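Local atomic coordinates of putative isochorismatase hydrolase (Oleispira antarctica, PDB entry 3LQY), a protein that probably acts as a hydrolase of the isochorismatase family, although its natural substrate is not established. Residues R48-H59 / A83-H94. Residues are numbered along the deposited sequence; the frame is centred on the assembly and turned at random.
Sequences RQQGLPVVHVRH and AAQEGEAVVLKH
Glu88 OE1 accepts three hydrogen bonds, from His56 NE2 at 2.7 Å, from Arg48 NH2 on its syn side and from Gln85 N. The histidine donor lies above the carboxylate plane, 35° out of it, yet OE1 sits in the imidazole plane; this, with Ala84 CB over one ring face in a CH-pi contact 3.6 Å from the centroid, would limit the ring's rotation. Arg48 grips the carboxylate side-on: its chain, extended from CG to NE, carries NE to the syn lone pair of Glu88 OE2 at 2.7 Å. Arg48 NH2 also bonds Ala83 O, while the Gln85 amide stacks over the guanidinium, the planes 8° apart. A leucine in place of Arg48 would probably leave the Glu88 carboxylate without its charged mate and the Gln85 amide with no guanidinium to stack on. Parallel pairing runs from His56 opposite Val90 to His59 opposite Lys93, the strand axes 24° apart in direction. Strand 90-93 is outermost in the sheet, beside 54-59. Lys93 NZ donates to His59 ND1 at 2.9 Å and also bonds Gln95 O and OD1 of the modified cysteine (3-sulfinoalanine) at position 126; with Asp14 in a long, weak ion pair, this is consistent with the Asp-Lys-Cys catalytic triad of isochorismatase-like hydrolases.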
ATOM      1  N   ARG A  48      -2.588 -15.184  -4.187  1.00 91.43           N
ATOM      2  CA  ARG A  48      -1.665 -16.265  -4.464  1.00 96.05           C
ATOM      3  C   ARG A  48      -2.424 -17.581  -4.652  1.00102.92           C
ATOM      4  O   ARG A  48      -2.046 -18.392  -5.483  1.00107.89           O
ATOM      5  CB  ARG A  48      -0.646 -16.438  -3.325  1.00 94.22           C
ATOM      6  CG  ARG A  48       0.344 -15.304  -3.196  1.00 88.61           C
ATOM      7  CD  ARG A  48       1.040 -15.344  -1.859  1.00 84.90           C
ATOM      8  NE  ARG A  48       2.143 -14.394  -1.809  1.00 84.88           N
ATOM      9  CZ  ARG A  48       2.875 -14.154  -0.718  1.00 82.70           C
ATOM     10  NH1 ARG A  48       2.600 -14.794   0.415  1.00 83.88           N
ATOM     11  NH2 ARG A  48       3.879 -13.277  -0.753  1.00 79.55           N
ATOM     12  N   GLN A  49      -3.470 -17.764  -3.845  1.00103.55           N
ATOM     13  CA  GLN A  49      -4.395 -18.885  -3.946  1.00111.42           C
ATOM     14  C   GLN A  49      -5.070 -18.946  -5.328  1.00116.09           C
ATOM     15  O   GLN A  49      -5.309 -20.036  -5.844  1.00121.90           O
ATOM     16  CB  GLN A  49      -5.455 -18.823  -2.826  1.00110.92           C
ATOM     17  CG  GLN A  49      -6.463 -20.003  -2.797  1.00120.43           C
ATOM     18  CD  GLN A  49      -7.902 -19.548  -2.549  1.00122.99           C
ATOM     19  OE1 GLN A  49      -8.493 -18.827  -3.362  1.00123.19           O
ATOM     20  NE2 GLN A  49      -8.474 -19.987  -1.430  1.00126.83           N
ATOM     21  N   GLN A  50      -5.375 -17.787  -5.912  1.00112.73           N
ATOM     22  CA  GLN A  50      -5.780 -17.721  -7.317  1.00117.55           C
ATOM     23  C   GLN A  50      -4.492 -17.526  -8.145  1.00117.29           C
ATOM     24  O   GLN A  50      -3.383 -17.662  -7.618  1.00114.03           O
ATOM     25  CB  GLN A  50      -6.826 -16.611  -7.540  1.00115.47           C
ATOM     26  CG  GLN A  50      -8.054 -16.727  -6.637  1.00116.93           C
ATOM     27  CD  GLN A  50      -8.747 -18.061  -6.781  1.00128.37           C
ATOM     28  OE1 GLN A  50      -9.249 -18.406  -7.854  1.00136.04           O
ATOM     29  NE2 GLN A  50      -8.750 -18.843  -5.705  1.00131.70           N
ATOM     30  N   GLY A  51      -4.614 -17.247  -9.438  1.00120.41           N
ATOM     31  CA  GLY A  51      -3.416 -17.126 -10.270  1.00121.76           C
ATOM     32  C   GLY A  51      -2.882 -15.726 -10.099  1.00114.43           C
ATOM     33  O   GLY A  51      -1.833 -15.394 -10.658  1.00114.04           O
ATOM     34  N   LEU A  52      -3.571 -14.923  -9.276  1.00108.88           N
ATOM     35  CA  LEU A  52      -3.329 -13.513  -9.520  1.00104.21           C
ATOM     36  C   LEU A  52      -2.045 -12.749  -9.246  1.00 99.83           C
ATOM     37  O   LEU A  52      -1.249 -13.140  -8.358  1.00 98.11           O
ATOM     38  CB  LEU A  52      -4.499 -12.914  -8.732  1.00100.42           C
ATOM     39  CG  LEU A  52      -5.873 -13.040  -9.387  1.00104.94           C
ATOM     40  CD1 LEU A  52      -6.208 -14.457  -9.791  1.00114.39           C
ATOM     41  CD2 LEU A  52      -6.955 -12.485  -8.482  1.00104.26           C
ATOM     42  N   PRO A  53      -1.807 -11.689 -10.034  1.00 98.09           N
ATOM     43  CA  PRO A  53      -0.625 -10.858  -9.854  1.00 94.36           C
ATOM     44  C   PRO A  53      -0.546 -10.174  -8.472  1.00 87.12           C
ATOM     45  O   PRO A  53      -1.552  -9.648  -7.965  1.00 83.66           O
ATOM     46  CB  PRO A  53      -0.776  -9.812 -10.968  1.00 94.97           C
ATOM     47  CG  PRO A  53      -1.598 -10.455 -11.971  1.00101.03           C
ATOM     48  CD  PRO A  53      -2.586 -11.251 -11.204  1.00101.28           C
ATOM     49  N   VAL A  54       0.650 -10.201  -7.888  1.00 85.19           N
ATOM     50  CA  VAL A  54       0.958  -9.501  -6.644  1.00 79.62           C
ATOM     51  C   VAL A  54       2.210  -8.651  -6.862  1.00 77.71           C
ATOM     52  O   VAL A  54       3.256  -9.186  -7.278  1.00 81.29           O
ATOM     53  CB  VAL A  54       1.206 -10.485  -5.493  1.00 80.01           C
ATOM     54  CG1 VAL A  54       1.559  -9.735  -4.228  1.00 75.93           C
ATOM     55  CG2 VAL A  54      -0.027 -11.320  -5.268  1.00 82.73           C
ATOM     56  N   VAL A  55       2.091  -7.336  -6.617  1.00 73.90           N
ATOM     57  CA  VAL A  55       3.234  -6.429  -6.712  1.00 72.09           C
ATOM     58  C   VAL A  55       3.434  -5.667  -5.403  1.00 67.09           C
ATOM     59  O   VAL A  55       2.470  -5.163  -4.799  1.00 65.23           O
ATOM     60  CB  VAL A  55       3.112  -5.415  -7.841  1.00 72.95           C
ATOM     61  CG1 VAL A  55       4.373  -4.555  -7.933  1.00 72.60           C
ATOM     62  CG2 VAL A  55       2.839  -6.082  -9.166  1.00 76.01           C
ATOM     63  N   HIS A  56       4.703  -5.585  -4.996  1.00 65.81           N
ATOM     64  CA  HIS A  56       5.087  -4.884  -3.771  1.00 61.88           C
ATOM     65  C   HIS A  56       5.827  -3.590  -4.061  1.00 59.99           C
ATOM     66  O   HIS A  56       6.605  -3.482  -5.032  1.00 63.44           O
ATOM     67  CB  HIS A  56       6.026  -5.778  -2.909  1.00 62.09           C
ATOM     68  CG  HIS A  56       5.479  -7.140  -2.631  1.00 65.75           C
ATOM     69  ND1 HIS A  56       4.806  -7.449  -1.467  1.00 64.65           N
ATOM     70  CD2 HIS A  56       5.508  -8.280  -3.369  1.00 69.95           C
ATOM     71  CE1 HIS A  56       4.472  -8.733  -1.492  1.00 67.81           C
ATOM     72  NE2 HIS A  56       4.867  -9.252  -2.642  1.00 70.37           N
ATOM     73  N   VAL A  57       5.649  -2.635  -3.162  1.00 55.13           N
ATOM     74  CA  VAL A  57       6.350  -1.374  -3.266  1.00 54.40           C
ATOM     75  C   VAL A  57       7.013  -1.161  -1.920  1.00 52.19           C
ATOM     76  O   VAL A  57       6.424  -1.469  -0.919  1.00 51.06           O
ATOM     77  CB  VAL A  57       5.390  -0.238  -3.586  1.00 52.49           C
ATOM     78  CG1 VAL A  57       6.100   1.080  -3.440  1.00 51.52           C
ATOM     79  CG2 VAL A  57       4.807  -0.423  -5.027  1.00 55.29           C
ATOM     80  N   ARG A  58       8.243  -0.662  -1.931  1.00 53.61           N
ATOM     81  CA  ARG A  58       9.026  -0.467  -0.758  1.00 53.19           C
ATOM     82  C   ARG A  58       9.768   0.857  -0.876  1.00 52.18           C
ATOM     83  O   ARG A  58      10.274   1.184  -1.933  1.00 55.72           O
ATOM     84  CB  ARG A  58      10.032  -1.638  -0.676  1.00 57.13           C
ATOM     85  CG  ARG A  58      10.576  -1.927   0.648  1.00 60.17           C
ATOM     86  CD  ARG A  58      11.415  -3.218   0.693  1.00 63.42           C
ATOM     87  NE  ARG A  58      12.679  -3.162  -0.073  1.00 65.59           N
ATOM     88  CZ  ARG A  58      13.781  -2.516   0.302  1.00 68.50           C
ATOM     89  NH1 ARG A  58      13.836  -1.883   1.469  1.00 67.35           N
ATOM     90  NH2 ARG A  58      14.869  -2.540  -0.482  1.00 73.18           N
ATOM     91  N   HIS A  59       9.843   1.615   0.205  1.00 49.95           N
ATOM     92  CA  HIS A  59      10.488   2.938   0.209  1.00 50.71           C
ATOM     93  C   HIS A  59      11.824   2.982   0.928  1.00 53.15           C
ATOM     94  O   HIS A  59      11.963   2.418   2.026  1.00 53.40           O
ATOM     95  CB  HIS A  59       9.566   3.949   0.909  1.00 48.05           C
ATOM     96  CG  HIS A  59      10.001   5.376   0.739  1.00 49.94           C
ATOM     97  ND1 HIS A  59       9.448   6.188  -0.226  1.00 47.39           N
ATOM     98  CD2 HIS A  59      10.938   6.126   1.377  1.00 50.55           C
ATOM     99  CE1 HIS A  59      10.019   7.378  -0.175  1.00 51.43           C
ATOM    100  NE2 HIS A  59      10.926   7.371   0.784  1.00 53.04           N
ATOM    101  N   ALA A  83       5.441 -10.600   3.687  1.00 69.97           N
ATOM    102  CA  ALA A  83       6.688 -10.684   2.922  1.00 72.20           C
ATOM    103  C   ALA A  83       6.444 -11.146   1.468  1.00 76.75           C
ATOM    104  O   ALA A  83       5.513 -11.929   1.181  1.00 79.97           O
ATOM    105  CB  ALA A  83       7.676 -11.641   3.629  1.00 75.88           C
ATOM    106  N   ALA A  84       7.302 -10.679   0.561  1.00 77.70           N
ATOM    107  CA  ALA A  84       7.221 -11.056  -0.845  1.00 80.75           C
ATOM    108  C   ALA A  84       7.680 -12.496  -1.064  1.00 86.64           C
ATOM    109  O   ALA A  84       8.391 -13.089  -0.221  1.00 87.13           O
ATOM    110  CB  ALA A  84       8.046 -10.099  -1.700  1.00 79.82           C
ATOM    111  N   GLN A  85       7.274 -13.051  -2.206  1.00 90.64           N
ATOM    112  CA  GLN A  85       7.675 -14.405  -2.645  1.00 97.98           C
ATOM    113  C   GLN A  85       8.361 -14.337  -3.999  1.00100.95           C
ATOM    114  O   GLN A  85       8.278 -13.326  -4.673  1.00 99.43           O
ATOM    115  CB  GLN A  85       6.438 -15.288  -2.759  1.00100.79           C
ATOM    116  CG  GLN A  85       6.054 -15.947  -1.442  1.00102.85           C
ATOM    117  CD  GLN A  85       4.772 -16.742  -1.550  1.00106.31           C
ATOM    118  OE1 GLN A  85       4.099 -16.736  -2.601  1.00106.98           O
ATOM    119  NE2 GLN A  85       4.420 -17.435  -0.461  1.00108.26           N
ATOM    120  N   GLU A  86       9.040 -15.396  -4.415  1.00106.72           N
ATOM    121  CA  GLU A  86       9.696 -15.353  -5.710  1.00110.88           C
ATOM    122  C   GLU A  86       8.620 -15.175  -6.756  1.00111.39           C
ATOM    123  O   GLU A  86       7.516 -15.730  -6.628  1.00111.53           O
ATOM    124  CB  GLU A  86      10.533 -16.633  -5.979  1.00118.53           C
ATOM    125  CG  GLU A  86      11.339 -16.562  -7.287  1.00126.32           C
ATOM    126  CD  GLU A  86      10.529 -16.904  -8.568  1.00134.99           C
ATOM    127  OE1 GLU A  86       9.291 -17.132  -8.497  1.00135.63           O
ATOM    128  OE2 GLU A  86      11.142 -16.955  -9.667  1.00143.26           O
ATOM    129  N   GLY A  87       8.936 -14.382  -7.778  1.00111.54           N
ATOM    130  CA  GLY A  87       8.008 -14.130  -8.873  1.00112.54           C
ATOM    131  C   GLY A  87       7.315 -12.792  -8.713  1.00105.89           C
ATOM    132  O   GLY A  87       6.972 -12.151  -9.712  1.00106.93           O
ATOM    133  N   GLU A  88       7.114 -12.373  -7.457  1.00 99.79           N
ATOM    134  CA  GLU A  88       6.374 -11.157  -7.138  1.00 93.22           C
ATOM    135  C   GLU A  88       7.363 -10.002  -7.125  1.00 90.82           C
ATOM    136  O   GLU A  88       8.295 -10.003  -6.329  1.00 91.79           O
ATOM    137  CB  GLU A  88       5.699 -11.292  -5.773  1.00 88.54           C
ATOM    138  CG  GLU A  88       4.851 -12.544  -5.618  1.00 92.60           C
ATOM    139  CD  GLU A  88       4.176 -12.619  -4.229  1.00 91.30           C
ATOM    140  OE1 GLU A  88       4.635 -11.897  -3.318  1.00 88.87           O
ATOM    141  OE2 GLU A  88       3.237 -13.436  -4.046  1.00 94.38           O
ATOM    142  N   ALA A  89       7.191  -9.052  -8.035  1.00 90.22           N
ATOM    143  CA  ALA A  89       8.103  -7.930  -8.182  1.00 88.51           C
ATOM    144  C   ALA A  89       8.043  -7.051  -6.941  1.00 82.73           C
ATOM    145  O   ALA A  89       6.980  -6.882  -6.330  1.00 78.09           O
ATOM    146  CB  ALA A  89       7.732  -7.090  -9.429  1.00 89.64           C
ATOM    147  N   VAL A  90       9.188  -6.476  -6.593  1.00 81.54           N
ATOM    148  CA  VAL A  90       9.254  -5.476  -5.537  1.00 75.74           C
ATOM    149  C   VAL A  90       9.831  -4.197  -6.118  1.00 74.96           C
ATOM    150  O   VAL A  90      10.957  -4.188  -6.610  1.00 77.03           O
ATOM    151  CB  VAL A  90      10.161  -5.990  -4.389  1.00 75.35           C
ATOM    152  CG1 VAL A  90      10.399  -4.897  -3.372  1.00 72.12           C
ATOM    153  CG2 VAL A  90       9.516  -7.204  -3.755  1.00 75.43           C
ATOM    154  N   VAL A  91       9.054  -3.121  -6.092  1.00 70.96           N
ATOM    155  CA  VAL A  91       9.523  -1.858  -6.604  1.00 71.44           C
ATOM    156  C   VAL A  91      10.045  -0.970  -5.495  1.00 68.55           C
ATOM    157  O   VAL A  91       9.295  -0.606  -4.587  1.00 66.73           O
ATOM    158  CB  VAL A  91       8.367  -1.065  -7.288  1.00 70.21           C
ATOM    159  CG1 VAL A  91       8.913   0.222  -7.900  1.00 69.76           C
ATOM    160  CG2 VAL A  91       7.683  -1.938  -8.339  1.00 74.78           C
ATOM    161  N   LEU A  92      11.261  -0.488  -5.668  1.00 69.79           N
ATOM    162  CA  LEU A  92      11.925   0.376  -4.693  1.00 67.88           C
ATOM    163  C   LEU A  92      11.673   1.823  -5.103  1.00 66.67           C
ATOM    164  O   LEU A  92      11.914   2.200  -6.262  1.00 70.48           O
ATOM    165  CB  LEU A  92      13.445   0.072  -4.655  1.00 71.34           C
ATOM    166  CG  LEU A  92      14.316   0.957  -3.745  1.00 71.91           C
ATOM    167  CD1 LEU A  92      13.778   1.014  -2.311  1.00 69.37           C
ATOM    168  CD2 LEU A  92      15.758   0.474  -3.716  1.00 77.61           C
ATOM    169  N   LYS A  93      11.174   2.634  -4.174  1.00 62.09           N
ATOM    170  CA  LYS A  93      10.855   4.045  -4.486  1.00 60.55           C
ATOM    171  C   LYS A  93      11.523   4.996  -3.495  1.00 59.86           C
ATOM    172  O   LYS A  93      11.911   4.596  -2.389  1.00 58.12           O
ATOM    173  CB  LYS A  93       9.360   4.263  -4.475  1.00 57.02           C
ATOM    174  CG  LYS A  93       8.696   4.355  -3.114  1.00 52.68           C
ATOM    175  CD  LYS A  93       7.203   4.551  -3.275  1.00 50.44           C
ATOM    176  CE  LYS A  93       6.461   4.737  -1.935  1.00 44.92           C
ATOM    177  NZ  LYS A  93       6.756   6.037  -1.203  1.00 46.34           N
ATOM    178  N   HIS A  94      11.655   6.251  -3.911  1.00 61.13           N
ATOM    179  CA  HIS A  94      12.258   7.310  -3.086  1.00 60.88           C
ATOM    180  C   HIS A  94      11.373   8.545  -2.968  1.00 58.45           C
ATOM    181  O   HIS A  94      11.731   9.520  -2.318  1.00 58.62           O
ATOM    182  CB  HIS A  94      13.631   7.681  -3.662  1.00 65.18           C
ATOM    183  CG  HIS A  94      14.517   6.488  -3.914  1.00 70.17           C
ATOM    184  ND1 HIS A  94      14.971   5.670  -2.900  1.00 72.64           N
ATOM    185  CD2 HIS A  94      14.998   5.962  -5.065  1.00 74.87           C
ATOM    186  CE1 HIS A  94      15.716   4.706  -3.414  1.00 76.58           C
ATOM    187  NE2 HIS A  94      15.739   4.857  -4.726  1.00 78.85           N
TER
HETATM  188  O   HOH W   1       4.049 -13.575   2.617  1.00 78.49           O
HETATM  189  O   HOH W   2       4.945  -9.199  -9.676  1.00 94.68           O
HETATM  190  O   HOH W   3      12.651   9.332   0.411  1.00 59.15           O